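Long-range contacts in CalS11 (Micromonospora echinospora, PDB 3TOS), which binds S-adenosyl-L-homocysteine and is probably an O-methyltransferase of calicheamicin biosynthesis in Micromonospora echinospora: residues 66-77 with 181-190; 167-175 with 194-203. All blocks are in the same frame, centred on the assembly; numbering follows the deposited sequence. Where two conformers were deposited one is given.

Interaction 1: 66-77 with 181-190; sequences VLDVPGVIMEFG and TVIALAYFDL. With SAH (S-adenosyl-L-homocysteine), chain O.
Val72 O takes two backbone N-H groups, a short, bent bond from Ala184 N at 2.8 Å and a longer, straighter one from Leu185 N at 3.2 Å. This shared carbonyl marks a beta bulge that shifts the parallel register by one; beyond it strands 72-76 and 185-188, 8° apart, are joined through Met74 N to Leu185 O, Tyr187 N to Met74 O and Phe76 N to Tyr187 O. On the face carrying Met74, Phe76 and Phe188, the extended Met74 chain crosses Ile183 at about a right angle, Met74 SE 3.8 Å from Ile183 CD1. Farther on, Phe76 turns its edge to the face of Phe188, Phe76 CD2 lying over the middle of the Phe188 ring, 3.8 Å above its plane, with the planes 51° apart. Without the Phe188 ring, as with an alanine here, the Phe76 edge would probably lose its platform and a gap would open towards Val199 and Leu200. At the C-terminal ends Asp189 N closes on Phe76 O at 2.7 Å. Asp189 CG stands anti to the backbone N (chi1 -160°), bringing OD2 to 2.7 Å from SAH N, which also donates to Gly77 O; Glu75 OE2, bonded to His83, lies close by. A cofactor amino group held where parallel strands end is characteristic of the Rossmann-like methyltransferase fold.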
# COMPACT_ATOMS: atom_id res chain seq x y z
N VAL B 66 5.25 5.73 20.60
CA VAL B 66 4.35 6.63 21.34
C VAL B 66 4.63 8.12 21.06
O VAL B 66 4.13 9.02 21.77
CB VAL B 66 4.42 6.35 22.89
CG1 VAL B 66 4.06 4.89 23.21
CG2 VAL B 66 5.81 6.73 23.49
N LEU B 67 5.38 8.43 20.00
CA LEU B 67 5.65 9.82 19.67
C LEU B 67 4.32 10.54 19.30
O LEU B 67 4.25 11.76 19.40
CB LEU B 67 6.63 9.90 18.49
CG LEU B 67 8.06 9.58 19.00
CD1 LEU B 67 8.96 9.66 17.79
CD2 LEU B 67 8.59 10.53 20.15
N ASP B 68 3.29 9.80 18.90
CA ASP B 68 1.99 10.43 18.63
C ASP B 68 0.96 10.09 19.72
O ASP B 68 -0.23 10.17 19.47
CB ASP B 68 1.43 10.04 17.22
CG ASP B 68 1.14 8.56 17.08
OD1 ASP B 68 1.52 7.75 17.99
OD2 ASP B 68 0.56 8.18 16.02
N VAL B 69 1.42 9.72 20.93
CA VAL B 69 0.51 9.44 22.03
C VAL B 69 0.82 10.46 23.17
O VAL B 69 1.98 10.67 23.50
CB VAL B 69 0.67 8.02 22.54
CG1 VAL B 69 -0.30 7.73 23.73
CG2 VAL B 69 0.46 7.00 21.39
N PRO B 70 -0.19 11.13 23.75
CA PRO B 70 0.07 12.08 24.84
C PRO B 70 0.52 11.32 26.09
O PRO B 70 0.36 10.12 26.21
CB PRO B 70 -1.30 12.77 25.07
CG PRO B 70 -2.27 11.93 24.46
CD PRO B 70 -1.61 11.07 23.39
N GLY B 71 1.09 12.04 27.02
CA GLY B 71 1.41 11.46 28.33
C GLY B 71 2.86 11.28 28.65
O GLY B 71 3.75 11.77 27.96
N VAL B 72 3.08 10.55 29.71
CA VAL B 72 4.40 10.36 30.34
C VAL B 72 4.94 8.97 30.09
O VAL B 72 4.27 8.07 29.59
CB VAL B 72 4.35 10.66 31.87
CG1 VAL B 72 3.66 12.03 32.14
CG2 VAL B 72 3.58 9.56 32.59
N ILE B 73 6.23 8.82 30.40
CA ILE B 73 6.97 7.55 30.36
C ILE B 73 7.24 7.17 31.81
O ILE B 73 7.78 8.01 32.59
CB ILE B 73 8.33 7.70 29.60
CG1 ILE B 73 8.04 8.06 28.14
CG2 ILE B 73 9.13 6.36 29.69
CD1 ILE B 73 9.34 8.48 27.37
N MSE B 74 6.81 5.96 32.19
CA MSE B 74 7.09 5.42 33.53
C MSE B 74 7.89 4.15 33.45
O MSE B 74 7.58 3.29 32.61
CB MSE B 74 5.77 5.14 34.27
CG MSE B 74 4.99 6.41 34.56
SE MSE B 74 3.45 5.89 35.64
CE MSE B 74 3.01 7.68 36.13
N GLU B 75 8.92 4.01 34.31
CA GLU B 75 9.64 2.73 34.45
C GLU B 75 9.44 2.28 35.86
O GLU B 75 9.67 3.05 36.78
CB GLU B 75 11.14 2.82 34.12
CG GLU B 75 11.74 1.38 34.27
CD GLU B 75 13.19 1.30 33.90
OE1 GLU B 75 13.97 2.22 34.27
OE2 GLU B 75 13.56 0.30 33.28
N PHE B 76 8.96 1.05 36.03
CA PHE B 76 8.83 0.46 37.36
C PHE B 76 10.00 -0.54 37.48
O PHE B 76 9.99 -1.63 36.86
CB PHE B 76 7.49 -0.24 37.49
CG PHE B 76 6.34 0.62 37.00
CD1 PHE B 76 5.96 1.77 37.71
CD2 PHE B 76 5.68 0.29 35.81
CE1 PHE B 76 4.89 2.60 37.20
CE2 PHE B 76 4.67 1.13 35.29
CZ PHE B 76 4.26 2.27 36.03
N GLY B 77 11.00 -0.15 38.26
CA GLY B 77 12.22 -0.99 38.42
C GLY B 77 13.32 -0.29 37.64
O GLY B 77 13.47 -0.51 36.43
N THR B 181 -2.30 13.05 34.74
CA THR B 181 -1.46 12.03 34.09
C THR B 181 -2.19 11.28 32.95
O THR B 181 -3.36 10.81 33.11
CB THR B 181 -1.01 10.96 35.12
OG1 THR B 181 -0.21 11.60 36.11
CG2 THR B 181 -0.26 9.79 34.45
N VAL B 182 -1.54 11.23 31.80
CA VAL B 182 -1.84 10.20 30.81
C VAL B 182 -0.53 9.38 30.71
O VAL B 182 0.54 9.95 30.82
CB VAL B 182 -2.23 10.79 29.42
CG1 VAL B 182 -2.49 9.64 28.43
CG2 VAL B 182 -3.47 11.68 29.52
N ILE B 183 -0.60 8.06 30.60
CA ILE B 183 0.63 7.22 30.51
C ILE B 183 0.78 6.81 29.09
O ILE B 183 -0.04 6.04 28.56
CB ILE B 183 0.55 5.98 31.43
CG1 ILE B 183 0.44 6.47 32.88
CG2 ILE B 183 1.83 5.01 31.21
CD1 ILE B 183 0.10 5.38 33.90
N ALA B 184 1.83 7.31 28.43
CA ALA B 184 2.12 6.87 27.06
C ALA B 184 2.86 5.53 26.98
O ALA B 184 2.55 4.70 26.12
CB ALA B 184 2.90 7.94 26.32
N LEU B 185 3.81 5.36 27.88
CA LEU B 185 4.64 4.14 27.88
C LEU B 185 4.87 3.74 29.34
O LEU B 185 5.33 4.54 30.15
CB LEU B 185 5.99 4.39 27.14
CG LEU B 185 7.08 3.30 27.24
CD1 LEU B 185 6.56 1.97 26.64
CD2 LEU B 185 8.33 3.80 26.53
N ALA B 186 4.49 2.52 29.69
CA ALA B 186 4.65 1.95 31.04
C ALA B 186 5.58 0.76 30.89
O ALA B 186 5.21 -0.24 30.22
CB ALA B 186 3.32 1.50 31.60
N TYR B 187 6.82 0.91 31.40
CA TYR B 187 7.84 -0.14 31.29
C TYR B 187 7.96 -0.92 32.59
O TYR B 187 8.48 -0.42 33.59
CB TYR B 187 9.20 0.47 30.85
CG TYR B 187 10.09 -0.64 30.32
CD1 TYR B 187 10.93 -1.38 31.19
CD2 TYR B 187 10.07 -1.00 28.97
CE1 TYR B 187 11.67 -2.46 30.71
CE2 TYR B 187 10.83 -2.06 28.49
CZ TYR B 187 11.60 -2.79 29.36
OH TYR B 187 12.35 -3.85 28.87
N PHE B 188 7.48 -2.16 32.58
CA PHE B 188 7.55 -2.99 33.78
C PHE B 188 8.84 -3.78 33.85
O PHE B 188 9.08 -4.69 33.04
CB PHE B 188 6.37 -3.99 33.75
CG PHE B 188 5.07 -3.34 34.13
CD1 PHE B 188 4.33 -2.60 33.19
CD2 PHE B 188 4.59 -3.50 35.40
CE1 PHE B 188 3.11 -1.98 33.56
CE2 PHE B 188 3.40 -2.91 35.78
CZ PHE B 188 2.61 -2.14 34.84
N ASP B 189 9.62 -3.48 34.86
CA ASP B 189 10.88 -4.20 35.09
C ASP B 189 11.11 -4.44 36.58
O ASP B 189 12.24 -4.26 37.11
CB ASP B 189 12.07 -3.43 34.50
CG ASP B 189 13.29 -4.31 34.29
OD1 ASP B 189 13.20 -5.52 34.53
OD2 ASP B 189 14.35 -3.77 33.86
N LEU B 190 10.06 -4.89 37.26
CA LEU B 190 10.16 -5.17 38.71
C LEU B 190 10.45 -6.61 38.99
O LEU B 190 10.80 -6.94 40.14
CB LEU B 190 8.81 -4.85 39.40
CG LEU B 190 8.25 -3.44 39.24
CD1 LEU B 190 6.73 -3.50 39.46
CD2 LEU B 190 8.88 -2.56 40.33
N SAH O . 15.46 -1.38 34.60
CA SAH O . 16.77 -1.74 35.23
CB SAH O . 16.74 -3.07 35.96
CG SAH O . 15.79 -3.05 37.17
SD SAH O . 16.16 -4.43 38.24
C SAH O . 17.79 -1.81 34.10
O SAH O . 19.01 -2.05 34.34
OXT SAH O . 17.47 -1.51 32.94
C5' SAH O . 14.64 -4.64 39.18
C4' SAH O . 14.27 -3.42 40.09
O4' SAH O . 12.92 -3.58 40.55
C3' SAH O . 15.16 -3.44 41.35
O3' SAH O . 15.97 -2.24 41.40
C2' SAH O . 14.14 -3.55 42.47
O2' SAH O . 14.48 -2.82 43.67
C1' SAH O . 12.86 -3.00 41.81
N9 SAH O . 11.63 -3.47 42.49
C8 SAH O . 11.17 -4.75 42.59
N7 SAH O . 10.05 -4.69 43.37
C5 SAH O . 9.82 -3.43 43.77
C6 SAH O . 8.80 -2.77 44.59
N6 SAH O . 7.84 -3.50 45.20
N1 SAH O . 8.92 -1.42 44.73
C2 SAH O . 9.91 -0.70 44.12
N3 SAH O . 10.92 -1.25 43.41
C4 SAH O . 10.85 -2.61 43.17

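Interaction 2: 167-175 with 194-203; sequences VRETVPRYL and EPTKAVLEAI. With SAH (S-adenosyl-L-homocysteine), chain O.
Val167 CG2 wedges between Pro195 CB and Val199 CG2, 3.5 Å from each, and makes the tight end of this nearly parallel helix pair, whose axes come within 9.1 Å at 12°. With chi1 at -67° that methyl sits between backbone N and carbonyl carbon and faces helix 194-203, while CG1 is turned to the adenine of SAH. Farther along, Val171 CG2 reaches Val199 CG2 at 4.0 Å and Val171 CG1 reaches Ala202 CB at 4.1 Å, and Leu175 CD1 lies against Ala202 O. The other flank is looser and more open to solvent: Pro172 only skirts Ala202, and Arg168 lays CG on Ala198 CB before bending at its third torsion to Glu194. There Arg168 NH1 meets Glu194 OE1 in a salt bridge of 3.1 Å, the carboxylate oxygen at the guanidinium edge and the two planes 70° apart, with a water spanning the same two atoms. Arg168 NH2 forms salt bridges with Asp114 and Asp166, and Glu194 OE2 is hydrogen-bonded to Asn116. Val167 N donates to SAH N1 at 3.0 Å and Pro195 CB lies off the adenine plane against SAH N6, so the first turns of two neighbouring helices on one sheet face form part of the adenine pocket.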
# COMPACT_ATOMS: atom_id res chain seq x y z
N VAL B 167 6.55 0.39 45.17
CA VAL B 167 5.53 0.78 44.15
C VAL B 167 4.12 0.52 44.59
O VAL B 167 3.18 1.20 44.11
CB VAL B 167 5.75 0.18 42.73
CG1 VAL B 167 7.06 0.75 42.08
CG2 VAL B 167 5.76 -1.34 42.77
N ARG B 168 3.90 -0.45 45.46
CA ARG B 168 2.54 -0.71 45.96
C ARG B 168 1.94 0.53 46.62
O ARG B 168 0.71 0.75 46.58
CB ARG B 168 2.52 -1.90 46.93
CG ARG B 168 2.83 -3.19 46.19
CD ARG B 168 2.99 -4.39 47.10
NE ARG B 168 4.33 -4.37 47.66
CZ ARG B 168 4.95 -5.44 48.13
NH1 ARG B 168 4.39 -6.65 48.10
NH2 ARG B 168 6.15 -5.29 48.61
N GLU B 169 2.82 1.34 47.20
CA GLU B 169 2.38 2.63 47.83
C GLU B 169 2.64 3.83 46.94
O GLU B 169 1.80 4.78 46.84
CB GLU B 169 3.08 2.80 49.19
CG GLU B 169 2.50 1.93 50.30
CD GLU B 169 2.67 0.38 50.16
OE1 GLU B 169 3.81 -0.17 50.16
OE2 GLU B 169 1.62 -0.32 50.13
N THR B 170 3.83 3.86 46.32
CA THR B 170 4.27 5.10 45.69
C THR B 170 3.59 5.32 44.34
O THR B 170 3.47 6.45 43.92
CB THR B 170 5.78 5.11 45.46
OG1 THR B 170 6.12 4.04 44.59
CG2 THR B 170 6.55 4.95 46.78
N VAL B 171 3.17 4.25 43.62
CA VAL B 171 2.52 4.46 42.32
C VAL B 171 1.10 5.01 42.48
O VAL B 171 0.77 6.02 41.91
CB VAL B 171 2.60 3.19 41.37
CG1 VAL B 171 1.69 3.39 40.11
CG2 VAL B 171 4.07 3.00 40.94
N PRO B 172 0.27 4.40 43.39
CA PRO B 172 -1.04 5.04 43.67
C PRO B 172 -0.90 6.48 44.20
O PRO B 172 -1.70 7.33 43.82
CB PRO B 172 -1.61 4.11 44.77
CG PRO B 172 -1.05 2.73 44.33
CD PRO B 172 0.38 3.06 43.99
N ARG B 173 0.11 6.75 45.03
CA ARG B 173 0.31 8.09 45.58
C ARG B 173 0.66 9.08 44.47
O ARG B 173 0.09 10.19 44.41
CB ARG B 173 1.39 8.04 46.68
CG ARG B 173 1.76 9.44 47.27
CD ARG B 173 2.87 9.33 48.35
NE ARG B 173 2.46 8.40 49.40
CZ ARG B 173 3.05 7.24 49.74
NH1 ARG B 173 2.49 6.50 50.69
NH2 ARG B 173 4.17 6.79 49.14
N TYR B 174 1.61 8.70 43.61
CA TYR B 174 2.02 9.55 42.48
C TYR B 174 0.81 9.88 41.62
O TYR B 174 0.57 11.02 41.23
CB TYR B 174 3.13 8.87 41.63
CG TYR B 174 3.53 9.76 40.46
CD1 TYR B 174 4.50 10.67 40.57
CD2 TYR B 174 2.76 9.74 39.29
CE1 TYR B 174 4.83 11.48 39.49
CE2 TYR B 174 3.00 10.56 38.23
CZ TYR B 174 4.05 11.45 38.33
OH TYR B 174 4.28 12.32 37.31
N LEU B 175 0.02 8.85 41.33
CA LEU B 175 -1.13 9.10 40.47
C LEU B 175 -2.17 10.03 41.14
O LEU B 175 -2.77 10.91 40.49
CB LEU B 175 -1.75 7.76 40.03
CG LEU B 175 -0.89 6.90 39.10
CD1 LEU B 175 -1.45 5.46 39.05
CD2 LEU B 175 -0.85 7.59 37.78
N GLU B 194 3.86 -9.59 42.99
CA GLU B 194 2.94 -8.69 43.76
C GLU B 194 3.00 -7.22 43.30
O GLU B 194 1.95 -6.61 43.06
CB GLU B 194 3.18 -8.80 45.27
CG GLU B 194 2.76 -10.16 45.79
CD GLU B 194 2.77 -10.22 47.30
OE1 GLU B 194 2.60 -9.14 47.96
OE2 GLU B 194 2.84 -11.32 47.86
N PRO B 195 4.20 -6.63 43.20
CA PRO B 195 4.20 -5.24 42.80
C PRO B 195 3.78 -5.07 41.34
O PRO B 195 3.17 -4.05 41.01
CB PRO B 195 5.68 -4.84 42.98
CG PRO B 195 6.44 -6.10 42.97
CD PRO B 195 5.53 -7.10 43.65
N THR B 196 4.10 -6.04 40.48
CA THR B 196 3.61 -5.96 39.10
C THR B 196 2.09 -5.88 39.06
O THR B 196 1.54 -5.07 38.30
CB THR B 196 4.15 -7.12 38.24
OG1 THR B 196 5.59 -7.07 38.26
CG2 THR B 196 3.62 -7.04 36.79
N LYS B 197 1.44 -6.80 39.73
CA LYS B 197 -0.02 -6.83 39.80
C LYS B 197 -0.60 -5.52 40.32
O LYS B 197 -1.53 -4.98 39.71
CB LYS B 197 -0.47 -8.00 40.71
CG LYS B 197 -2.04 -8.14 40.76
CD LYS B 197 -2.39 -9.37 41.62
CE LYS B 197 -3.89 -9.69 41.58
NZ LYS B 197 -4.60 -8.72 42.39
N ALA B 198 -0.05 -5.03 41.42
CA ALA B 198 -0.55 -3.77 42.00
C ALA B 198 -0.40 -2.60 41.02
O ALA B 198 -1.28 -1.72 40.96
CB ALA B 198 0.23 -3.46 43.29
N VAL B 199 0.73 -2.54 40.31
CA VAL B 199 0.94 -1.40 39.46
C VAL B 199 0.10 -1.52 38.21
O VAL B 199 -0.46 -0.53 37.76
CB VAL B 199 2.43 -1.28 39.11
CG1 VAL B 199 2.61 -0.25 37.97
CG2 VAL B 199 3.23 -0.85 40.36
N LEU B 200 -0.08 -2.73 37.67
CA LEU B 200 -0.96 -2.88 36.51
C LEU B 200 -2.35 -2.39 36.87
O LEU B 200 -3.01 -1.70 36.08
CB LEU B 200 -1.07 -4.37 36.11
CG LEU B 200 0.00 -4.90 35.20
CD1 LEU B 200 -0.19 -6.45 35.16
CD2 LEU B 200 -0.10 -4.26 33.77
N GLU B 201 -2.82 -2.77 38.05
CA GLU B 201 -4.20 -2.33 38.49
C GLU B 201 -4.29 -0.79 38.62
O GLU B 201 -5.31 -0.17 38.22
CB GLU B 201 -4.54 -3.01 39.82
CG GLU B 201 -4.84 -4.46 39.64
CD GLU B 201 -4.73 -5.28 40.91
OE1 GLU B 201 -4.19 -4.79 41.93
OE2 GLU B 201 -5.15 -6.47 40.86
N ALA B 202 -3.25 -0.19 39.18
CA ALA B 202 -3.20 1.26 39.41
C ALA B 202 -3.15 2.10 38.10
O ALA B 202 -3.79 3.17 38.04
CB ALA B 202 -1.96 1.62 40.31
N ILE B 203 -2.39 1.64 37.10
CA ILE B 203 -2.17 2.48 35.94
C ILE B 203 -3.33 2.44 34.94
O ILE B 203 -3.42 3.32 34.09
CB ILE B 203 -0.86 2.15 35.18
CG1 ILE B 203 -0.93 0.75 34.57
CG2 ILE B 203 0.35 2.37 36.06
CD1 ILE B 203 0.22 0.48 33.58
N SAH O . 15.46 -1.38 34.60
CA SAH O . 16.77 -1.74 35.23
CB SAH O . 16.74 -3.07 35.96
CG SAH O . 15.79 -3.05 37.17
SD SAH O . 16.16 -4.43 38.24
C SAH O . 17.79 -1.81 34.10
O SAH O . 19.01 -2.05 34.34
OXT SAH O . 17.47 -1.51 32.94
C5' SAH O . 14.64 -4.64 39.18
C4' SAH O . 14.27 -3.42 40.09
O4' SAH O . 12.92 -3.58 40.55
C3' SAH O . 15.16 -3.44 41.35
O3' SAH O . 15.97 -2.24 41.40
C2' SAH O . 14.14 -3.55 42.47
O2' SAH O . 14.48 -2.82 43.67
C1' SAH O . 12.86 -3.00 41.81
N9 SAH O . 11.63 -3.47 42.49
C8 SAH O . 11.17 -4.75 42.59
N7 SAH O . 10.05 -4.69 43.37
C5 SAH O . 9.82 -3.43 43.77
C6 SAH O . 8.80 -2.77 44.59
N6 SAH O . 7.84 -3.50 45.20
N1 SAH O . 8.92 -1.42 44.73
C2 SAH O . 9.91 -0.70 44.12
N3 SAH O . 10.92 -1.25 43.41
C4 SAH O . 10.85 -2.61 43.17
O HOH W 1 1.48 -6.93 48.09

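After helices 17-31 and 50-65 the chain lays down 66-77, then passes through helix 82-94, strand 103-107, helix 136-148 and strand 160-164 before helix 167-175. Strand 183-188 follows, and interaction 1 closes the long loop by setting it beside 72-76. Interaction 2 closes a much shorter one, since helix 194-203 returns beside 167-175 across that same strand. The segments alternate, so the two loops cross and do not nest. Their centres lie 13 Å apart and they meet directly: Val199 CG1 packs on Phe76 and Phe188, Tyr174 on Met74. Interaction 1 thus joins central strands, interaction 2 the helices covering one sheet face, and both touch SAH.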